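Endo-beta-1,4-mannanase (Alicyclobacillus acidocaldarius, PDB 4CD8) hydrolyses internal beta-1,4-mannosidic linkages of mannans, as a family GH113 glycoside hydrolase. Local coordinates at residues E110-P115 / E159-E164. Sequence-based numbering, arbitrary orientation. Where two conformers were deposited one is given.
Sequences EKEHGP and EAMWRE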
ATOM      1  N   GLU A 110     -10.419   4.425  24.538  1.00 38.73           N
ATOM      2  CA  GLU A 110     -11.023   5.157  25.667  1.00 36.47           C
ATOM      3  C   GLU A 110     -10.056   6.143  26.328  1.00 31.51           C
ATOM      4  O   GLU A 110     -10.477   7.195  26.827  1.00 34.95           O
ATOM      5  CB  GLU A 110     -11.544   4.164  26.729  1.00 44.03           C
ATOM      6  N   LYS A 111      -8.771   5.788  26.330  1.00 30.19           N
ATOM      7  CA  LYS A 111      -7.746   6.526  27.069  1.00 28.46           C
ATOM      8  C   LYS A 111      -6.559   6.835  26.138  1.00 20.68           C
ATOM      9  O   LYS A 111      -6.228   6.043  25.232  1.00 22.35           O
ATOM     10  CB  LYS A 111      -7.249   5.675  28.249  1.00 24.10           C
ATOM     11  CG  LYS A 111      -8.294   5.208  29.272  1.00 39.54           C
ATOM     12  CD  LYS A 111      -8.687   6.298  30.278  1.00 28.93           C
ATOM     13  CE  LYS A 111      -9.442   5.839  31.543  1.00 49.17           C
ATOM     14  NZ  LYS A 111     -10.919   5.700  31.427  1.00 65.53           N
ATOM     15  N   GLU A 112      -5.884   7.952  26.397  1.00 22.86           N
ATOM     16  CA  GLU A 112      -4.621   8.245  25.713  1.00 23.58           C
ATOM     17  C   GLU A 112      -3.484   7.371  26.244  1.00 19.06           C
ATOM     18  O   GLU A 112      -2.738   6.800  25.469  1.00 21.09           O
ATOM     19  CB  GLU A 112      -4.209   9.728  25.879  1.00 24.74           C
ATOM     20  CG  GLU A 112      -2.958  10.108  25.059  1.00 27.12           C
ATOM     21  CD  GLU A 112      -3.216  10.195  23.568  1.00 38.95           C
ATOM     22  OE1 GLU A 112      -4.403  10.087  23.158  1.00 33.03           O
ATOM     23  OE2 GLU A 112      -2.231  10.371  22.790  1.00 38.98           O
ATOM     24  N   HIS A 113      -3.359   7.278  27.570  1.00 21.40           N
ATOM     25  CA  HIS A 113      -2.224   6.570  28.172  1.00 21.18           C
ATOM     26  C   HIS A 113      -2.667   5.416  29.048  1.00 22.16           C
ATOM     27  O   HIS A 113      -3.836   5.346  29.440  1.00 26.53           O
ATOM     28  CB  HIS A 113      -1.373   7.546  29.006  1.00 23.80           C
ATOM     29  CG  HIS A 113      -0.674   8.574  28.181  1.00 25.85           C
ATOM     30  ND1 HIS A 113      -1.046   9.899  28.162  1.00 31.27           N
ATOM     31  CD2 HIS A 113       0.344   8.452  27.300  1.00 23.40           C
ATOM     32  CE1 HIS A 113      -0.262  10.557  27.329  1.00 20.39           C
ATOM     33  NE2 HIS A 113       0.592   9.699  26.796  1.00 25.79           N
ATOM     34  N   GLY A 114      -1.684   4.563  29.371  1.00 25.68           N
ATOM     35  CA  GLY A 114      -1.850   3.400  30.227  1.00 22.54           C
ATOM     36  C   GLY A 114      -1.459   2.151  29.469  1.00 21.68           C
ATOM     37  O   GLY A 114      -2.246   1.660  28.664  1.00 24.94           O
ATOM     38  N   PRO A 115      -0.240   1.620  29.708  1.00 24.79           N
ATOM     39  CA  PRO A 115       0.197   0.386  29.053  1.00 23.91           C
ATOM     40  C   PRO A 115      -0.773  -0.811  29.175  1.00 23.42           C
ATOM     41  O   PRO A 115      -0.844  -1.628  28.256  1.00 25.60           O
ATOM     42  CB  PRO A 115       1.531   0.095  29.728  1.00 28.85           C
ATOM     43  CG  PRO A 115       2.052   1.447  30.040  1.00 31.34           C
ATOM     44  CD  PRO A 115       0.837   2.184  30.538  1.00 30.64           C
ATOM     45  N   GLU A 159       1.052  12.285  17.337  1.00 18.17           N
ATOM     46  CA  GLU A 159       2.273  12.560  16.603  0.50 20.07           C
ATOM     47  C   GLU A 159       3.517  12.005  17.316  1.00 15.63           C
ATOM     48  O   GLU A 159       4.358  11.361  16.703  1.00 16.59           O
ATOM     49  CB  GLU A 159       2.405  14.076  16.398  0.50 20.47           C
ATOM     50  CG  GLU A 159       3.450  14.488  15.380  0.50 18.97           C
ATOM     51  CD  GLU A 159       3.764  15.965  15.449  0.50 19.62           C
ATOM     52  OE1 GLU A 159       2.902  16.754  15.898  0.50 21.77           O
ATOM     53  OE2 GLU A 159       4.894  16.318  15.078  0.50 15.78           O
ATOM     54  N   ALA A 160       3.623  12.277  18.604  1.00 17.04           N
ATOM     55  CA  ALA A 160       4.755  11.792  19.388  1.00 17.64           C
ATOM     56  C   ALA A 160       4.804  10.271  19.362  1.00 19.41           C
ATOM     57  O   ALA A 160       5.851   9.679  19.242  1.00 19.98           O
ATOM     58  CB  ALA A 160       4.678  12.329  20.807  1.00 21.75           C
ATOM     59  N   MET A 161       3.642   9.614  19.425  1.00 18.88           N
ATOM     60  CA  MET A 161       3.653   8.182  19.365  1.00 17.37           C
ATOM     61  C   MET A 161       4.096   7.667  17.998  1.00 15.30           C
ATOM     62  O   MET A 161       4.807   6.661  17.925  1.00 16.54           O
ATOM     63  CB  MET A 161       2.295   7.581  19.771  1.00 17.61           C
ATOM     64  CG  MET A 161       1.979   7.803  21.258  1.00 17.88           C
ATOM     65  SD  MET A 161       0.335   7.219  21.676  1.00 22.24           S
ATOM     66  CE  MET A 161       0.302   7.710  23.414  1.00 15.76           C
ATOM     67  N   TRP A 162       3.685   8.343  16.918  1.00 14.78           N
ATOM     68  CA  TRP A 162       4.147   7.951  15.576  1.00 16.29           C
ATOM     69  C   TRP A 162       5.661   8.144  15.433  1.00 15.70           C
ATOM     70  O   TRP A 162       6.360   7.320  14.844  1.00 15.43           O
ATOM     71  CB  TRP A 162       3.448   8.740  14.470  1.00 15.95           C
ATOM     72  CG  TRP A 162       2.206   8.059  14.017  1.00 14.53           C
ATOM     73  CD1 TRP A 162       0.943   8.447  14.274  1.00 13.42           C
ATOM     74  CD2 TRP A 162       2.144   6.881  13.250  1.00 13.34           C
ATOM     75  NE1 TRP A 162       0.067   7.579  13.701  1.00 12.91           N
ATOM     76  CE2 TRP A 162       0.762   6.583  13.079  1.00 14.31           C
ATOM     77  CE3 TRP A 162       3.084   6.028  12.713  1.00 14.78           C
ATOM     78  CZ2 TRP A 162       0.322   5.460  12.368  1.00 15.28           C
ATOM     79  CZ3 TRP A 162       2.649   4.902  12.024  1.00 16.88           C
ATOM     80  CH2 TRP A 162       1.266   4.620  11.879  1.00 15.88           C
ATOM     81  N   ARG A 163       6.149   9.232  15.996  1.00 16.83           N
ATOM     82  CA  ARG A 163       7.613   9.505  15.916  1.00 16.47           C
ATOM     83  C   ARG A 163       8.420   8.462  16.702  1.00 16.08           C
ATOM     84  O   ARG A 163       9.461   8.003  16.211  1.00 17.25           O
ATOM     85  CB  ARG A 163       7.890  10.900  16.385  1.00 18.36           C
ATOM     86  CG  ARG A 163       7.372  11.956  15.424  1.00 19.23           C
ATOM     87  CD  ARG A 163       7.704  13.353  15.926  1.00 18.94           C
ATOM     88  NE  ARG A 163       7.145  14.400  15.075  1.00 18.65           N
ATOM     89  CZ  ARG A 163       7.672  14.806  13.932  1.00 18.12           C
ATOM     90  NH1 ARG A 163       8.797  14.256  13.487  1.00 18.09           N
ATOM     91  NH2 ARG A 163       7.061  15.779  13.239  1.00 21.28           N
ATOM     92  N   GLU A 164       7.914   8.033  17.865  1.00 16.77           N
ATOM     93  CA  GLU A 164       8.512   6.877  18.577  1.00 18.75           C
ATOM     94  C   GLU A 164       8.536   5.622  17.710  1.00 19.28           C
ATOM     95  O   GLU A 164       9.538   4.906  17.638  1.00 18.47           O
ATOM     96  CB  GLU A 164       7.802   6.556  19.897  1.00 20.21           C
ATOM     97  CG  GLU A 164       7.868   7.698  20.897  1.00 22.33           C
ATOM     98  CD  GLU A 164       7.071   7.440  22.155  1.00 24.53           C
ATOM     99  OE1 GLU A 164       6.118   6.617  22.176  1.00 27.01           O
ATOM    100  OE2 GLU A 164       7.423   8.059  23.149  1.00 27.21           O
TER
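Met161 reaches from the first turn of helix 159-172 to the loop of Glu112 and His113, joining two successive beta-alpha units on the outside of the TIM barrel. Residues 110-115, late in the loop between strand 89-98 and helix 120-140, are not among those that line the sugar pocket. The methyl CE makes the closest approaches. CB of Met161 points toward the loop; with CG anti to the carbonyl carbon (chi1 -68°) and the chain fully extended beyond it (chi3 -177°), CE becomes the leading atom. There CE lies 3.7 Å from Glu112 OE2 and 3.8 Å from the backbone Glu112 O, close to two oxygens of the same residue. The Glu112 chain, kinked at its second torsion (73°), runs antiparallel alongside the methionine, and its OE2 is hydrogen-bonded to His158 ND1, just before the helix. Met161 also touches Phe124 of helix 120-140, and is buried although most of the segment 110-115 is exposed. Glu112 CG lies 3.5 Å above one face of the neighbouring His113 ring, offset toward its rim. That imidazole meets the methionine obliquely, His113 NE2 standing 3.9 Å from Met161 CE.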